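Local coordinates for 373aa long hypothetical citrate synthase (Sulfolobus tokodaii, PDB 1VGP), which belongs to the citrate synthase family and is a largely helical protein whose assembly holds two chains, at residues E293-G296 / I297-G301; N109-T113 / D114-I118. One frame throughout, in Å; residues are numbered along the deposited sequence.

In the fold
Contacts 1 and 2 are both local, each joining side chains a few residues apart on one unbroken run of chain, and both lie toward the periphery, on opposite sides of the chain's centre with their own centres about 47 Å apart. They share no helix. Residues 293-300 belong to the C-terminal part of helix 281-300, where main-chain bonds and apolar side chains dominate and Glu293 brings a buried carboxylate. Residues 109-118 lead from a loop into the first turns of helix 113-135, and here charged side chains do most of the touching. Each is partly buried: contact 1 faces helix 235-244, whereas contact 2 rests against helices 58-70 and 199-210.

Contact 1 of 2, residues E293-G296 / I297-G301; sequences EEIG and IKYLG
Glu293 and Ile297, one helical turn apart, run side by side and point the same way. CD1 of Ile297 lies 3.7 Å from CG of Glu293, so the terminal methyl packs on the methylene part of an acidic chain. The Glu293 chain is extended, with CG anti to the backbone N (chi1 -178°), which carries its carboxylate past the isoleucine to partners elsewhere in the chain: OE2 is hydrogen-bonded to Tyr260 and OE1 pairs with the charge of Lys268, which satisfies this buried acid. Ile295 and Tyr299 meet differently, at a slant: CG1 of Ile295 approaches CD2 of the Tyr299 ring at 3.9 Å, while Ile295 O sits at the ring edge, near its plane. Beneath the side chains runs regular alpha-helical bonding, including a nearly straight bond from Tyr299 N to Ile295 O of 3.0 Å. The buried Gly296 accepts a 2.8 Å bond at its O from Leu300 N. Apolar residues suit the inward side: the buried Ile295 leans on Leu240 and Leu300 on Leu243, and the exposed Tyr299 touches Leu240 with its ring as well, so that the C-terminal part of helix 281-300 packs against helix 235-244.

Contact 2 of 2, residues N109-T113 / D114-I118; sequences NDERT and DIKGI
Arg112 and Asp114 pair at the start of helix 113-135 through charge alone. OD2 of Asp114 stands over one face of the guanidinium, 3.2 Å from NH2 of Arg112, and no N-H points at it; the two flat groups are turned 75° against each other. The other oxygen, OD1, lies alongside the aliphatic part of the arginine. The tight part of the contact begins with Asp114 itself, which is buried. Its CG takes the position between its backbone N and carbonyl carbon (chi1 63°), which swings the carboxylate back toward the preceding residues; OD2 is also hydrogen-bonded to Tyr52 OH, and this acid thus has two partners. Ile115 packs beside it, resting on Trp63 of helix 58-70. Arg112 occupies the N-cap position, and its O receives a nearly straight 3.0 Å bond from Lys116 N that starts the helical pattern. Gly117 N follows with a more bent bond to Thr113 O. An acid in the first turn suits its place, since its negative charge would probably interact well with the helix dipole. Lys116 packs on Leu199 and Tyr200 of helix 199-210 and crosses Glu111 at about a right angle. Its chi2 of 70° brings CD within 3.6 Å of Glu111 OE1, and further bends at chi3 and chi4 fold CE and NZ round, yet NZ remains 4.2 Å from Glu111 OE1, too far for a salt bridge. The solvent side belongs to the exposed Arg112 side chain, whose NE lies 3.7 Å from CG1 of Ile115.

Contact 1 of 2, residues E293-G296 / I297-G301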
loop_
_atom_site.group_PDB
_atom_site.type_symbol
_atom_site.label_atom_id
_atom_site.label_comp_id
_atom_site.label_asym_id
_atom_site.label_seq_id
_atom_site.Cartn_x
_atom_site.Cartn_y
_atom_site.Cartn_z
ATOM N N GLU A 293 -25.814 12.206 -23.150
ATOM C CA GLU A 293 -26.571 11.167 -22.463
ATOM C C GLU A 293 -27.638 10.610 -23.396
ATOM O O GLU A 293 -27.834 9.393 -23.506
ATOM C CB GLU A 293 -27.249 11.739 -21.210
ATOM C CG GLU A 293 -28.020 10.698 -20.399
ATOM C CD GLU A 293 -28.922 11.315 -19.340
ATOM O OE1 GLU A 293 -28.836 12.537 -19.123
ATOM O OE2 GLU A 293 -29.721 10.574 -18.719
ATOM N N GLU A 294 -28.327 11.523 -24.069
ATOM C CA GLU A 294 -29.421 11.168 -24.958
ATOM C C GLU A 294 -28.940 10.230 -26.070
ATOM O O GLU A 294 -29.422 9.099 -26.191
ATOM C CB GLU A 294 -30.010 12.446 -25.539
ATOM C CG GLU A 294 -31.279 12.258 -26.341
ATOM C CD GLU A 294 -32.044 13.562 -26.514
ATOM O OE1 GLU A 294 -33.048 13.574 -27.271
ATOM O OE2 GLU A 294 -31.642 14.573 -25.890
ATOM N N ILE A 295 -27.986 10.694 -26.875
ATOM C CA ILE A 295 -27.532 9.914 -28.025
ATOM C C ILE A 295 -26.722 8.708 -27.552
ATOM O O ILE A 295 -26.734 7.645 -28.190
ATOM C CB ILE A 295 -26.661 10.774 -28.991
ATOM C CG1 ILE A 295 -26.318 9.972 -30.251
ATOM C CG2 ILE A 295 -25.382 11.219 -28.288
ATOM C CD1 ILE A 295 -25.829 10.826 -31.406
ATOM N N GLY A 296 -26.030 8.879 -26.429
ATOM C CA GLY A 296 -25.267 7.787 -25.858
ATOM C C GLY A 296 -26.144 6.615 -25.471
ATOM O O GLY A 296 -25.874 5.474 -25.863
ATOM N N ILE A 297 -27.196 6.891 -24.702
ATOM C CA ILE A 297 -28.158 5.851 -24.341
ATOM C C ILE A 297 -28.790 5.206 -25.587
ATOM O O ILE A 297 -28.967 3.988 -25.645
ATOM C CB ILE A 297 -29.271 6.418 -23.423
ATOM C CG1 ILE A 297 -28.674 6.795 -22.060
ATOM C CG2 ILE A 297 -30.370 5.396 -23.240
ATOM C CD1 ILE A 297 -29.656 7.487 -21.137
ATOM N N LYS A 298 -29.112 6.033 -26.578
ATOM C CA LYS A 298 -29.711 5.551 -27.815
ATOM C C LYS A 298 -28.848 4.473 -28.458
ATOM O O LYS A 298 -29.305 3.350 -28.665
ATOM C CB LYS A 298 -29.909 6.711 -28.788
ATOM C CG LYS A 298 -30.607 6.347 -30.095
ATOM C CD LYS A 298 -30.415 7.460 -31.123
ATOM C CE LYS A 298 -31.031 7.121 -32.468
ATOM N NZ LYS A 298 -32.144 8.050 -32.804
ATOM N N TYR A 299 -27.596 4.804 -28.765
ATOM C CA TYR A 299 -26.719 3.872 -29.475
ATOM C C TYR A 299 -26.124 2.766 -28.613
ATOM O O TYR A 299 -25.942 1.640 -29.079
ATOM C CB TYR A 299 -25.584 4.635 -30.164
ATOM C CG TYR A 299 -25.987 5.199 -31.505
ATOM C CD1 TYR A 299 -25.671 4.530 -32.684
ATOM C CD2 TYR A 299 -26.713 6.383 -31.591
ATOM C CE1 TYR A 299 -26.073 5.033 -33.917
ATOM C CE2 TYR A 299 -27.119 6.891 -32.812
ATOM C CZ TYR A 299 -26.795 6.216 -33.969
ATOM O OH TYR A 299 -27.182 6.726 -35.186
ATOM N N LEU A 300 -25.824 3.074 -27.357
ATOM C CA LEU A 300 -25.095 2.142 -26.502
ATOM C C LEU A 300 -26.006 1.385 -25.556
ATOM O O LEU A 300 -25.676 0.285 -25.104
ATOM C CB LEU A 300 -24.041 2.902 -25.700
ATOM C CG LEU A 300 -22.704 3.143 -26.403
ATOM C CD1 LEU A 300 -22.939 3.572 -27.840
ATOM C CD2 LEU A 300 -21.938 4.213 -25.639
ATOM N N GLY A 301 -27.158 1.977 -25.245
ATOM C CA GLY A 301 -28.041 1.400 -24.235
ATOM C C GLY A 301 -28.432 -0.035 -24.539
ATOM O O GLY A 301 -28.389 -0.882 -23.658
#

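Contact 2 of 2, residues N109-T113 / D114-I118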
loop_
_atom_site.group_PDB
_atom_site.type_symbol
_atom_site.label_atom_id
_atom_site.label_comp_id
_atom_site.label_asym_id
_atom_site.label_seq_id
_atom_site.Cartn_x
_atom_site.Cartn_y
_atom_site.Cartn_z
ATOM N N ASN A 109 -1.708 3.639 20.966
ATOM C CA ASN A 109 -1.660 2.281 20.425
ATOM C C ASN A 109 -2.716 1.436 21.109
ATOM O O ASN A 109 -2.905 0.263 20.787
ATOM C CB ASN A 109 -0.277 1.672 20.685
ATOM C CG ASN A 109 0.837 2.688 20.580
ATOM O OD1 ASN A 109 1.191 3.127 19.482
ATOM N ND2 ASN A 109 1.391 3.077 21.724
ATOM N N ASP A 110 -3.397 2.064 22.056
ATOM C CA ASP A 110 -4.393 1.399 22.882
ATOM C C ASP A 110 -5.754 1.636 22.240
ATOM O O ASP A 110 -6.789 1.212 22.762
ATOM C CB ASP A 110 -4.361 1.998 24.293
ATOM C CG ASP A 110 -3.264 1.403 25.164
ATOM O OD1 ASP A 110 -2.071 1.496 24.792
ATOM O OD2 ASP A 110 -3.603 0.840 26.227
ATOM N N GLU A 111 -5.734 2.315 21.097
ATOM C CA GLU A 111 -6.947 2.837 20.479
ATOM C C GLU A 111 -7.637 1.812 19.607
ATOM O O GLU A 111 -7.021 1.229 18.717
ATOM C CB GLU A 111 -6.623 4.062 19.631
ATOM C CG GLU A 111 -6.805 5.365 20.361
ATOM C CD GLU A 111 -7.020 6.517 19.419
ATOM O OE1 GLU A 111 -6.352 6.553 18.363
ATOM O OE2 GLU A 111 -7.854 7.389 19.742
ATOM N N ARG A 112 -8.926 1.611 19.869
ATOM C CA ARG A 112 -9.804 0.851 18.983
ATOM C C ARG A 112 -9.612 1.266 17.528
ATOM O O ARG A 112 -9.536 2.457 17.214
ATOM C CB ARG A 112 -11.266 1.081 19.372
ATOM C CG ARG A 112 -11.861 0.039 20.294
ATOM C CD ARG A 112 -13.376 0.163 20.336
ATOM N NE ARG A 112 -13.814 1.540 20.571
ATOM C CZ ARG A 112 -15.058 1.979 20.389
ATOM N NH1 ARG A 112 -15.355 3.250 20.620
ATOM N NH2 ARG A 112 -16.008 1.152 19.974
ATOM N N THR A 113 -9.556 0.280 16.641
ATOM C CA THR A 113 -9.345 0.556 15.230
ATOM C C THR A 113 -10.463 1.386 14.574
ATOM O O THR A 113 -10.223 2.069 13.582
ATOM C CB THR A 113 -9.104 -0.767 14.437
ATOM O OG1 THR A 113 -9.647 -0.651 13.120
ATOM C CG2 THR A 113 -9.743 -1.954 15.154
ATOM N N ASP A 114 -11.677 1.359 15.125
ATOM C CA ASP A 114 -12.755 2.200 14.587
ATOM C C ASP A 114 -12.616 3.668 14.993
ATOM O O ASP A 114 -12.884 4.565 14.195
ATOM C CB ASP A 114 -14.128 1.674 15.016
ATOM C CG ASP A 114 -14.329 1.712 16.513
ATOM O OD1 ASP A 114 -13.440 1.221 17.226
ATOM O OD2 ASP A 114 -15.374 2.224 16.975
ATOM N N ILE A 115 -12.195 3.910 16.230
ATOM C CA ILE A 115 -11.891 5.263 16.686
ATOM C C ILE A 115 -10.755 5.878 15.883
ATOM O O ILE A 115 -10.865 7.003 15.402
ATOM C CB ILE A 115 -11.494 5.281 18.170
ATOM C CG1 ILE A 115 -12.615 4.685 19.019
ATOM C CG2 ILE A 115 -11.189 6.700 18.608
ATOM C CD1 ILE A 115 -13.920 5.416 18.903
ATOM N N LYS A 116 -9.659 5.136 15.763
ATOM C CA LYS A 116 -8.572 5.483 14.858
ATOM C C LYS A 116 -9.142 5.766 13.460
ATOM O O LYS A 116 -8.752 6.725 12.795
ATOM C CB LYS A 116 -7.581 4.314 14.810
ATOM C CG LYS A 116 -6.234 4.606 14.170
ATOM C CD LYS A 116 -5.374 5.542 15.017
ATOM C CE LYS A 116 -4.910 4.898 16.321
ATOM N NZ LYS A 116 -4.596 3.460 16.139
ATOM N N GLY A 117 -10.088 4.939 13.027
ATOM C CA GLY A 117 -10.740 5.173 11.746
ATOM C C GLY A 117 -11.489 6.494 11.628
ATOM O O GLY A 117 -11.320 7.199 10.633
ATOM N N ILE A 118 -12.319 6.824 12.620
ATOM C CA ILE A 118 -13.051 8.086 12.615
ATOM C C ILE A 118 -12.110 9.251 12.351
ATOM O O ILE A 118 -12.326 10.055 11.440
ATOM C CB ILE A 118 -13.722 8.382 13.963
ATOM C CG1 ILE A 118 -14.496 7.160 14.467
ATOM C CG2 ILE A 118 -14.617 9.597 13.824
ATOM C CD1 ILE A 118 -15.586 6.705 13.560
#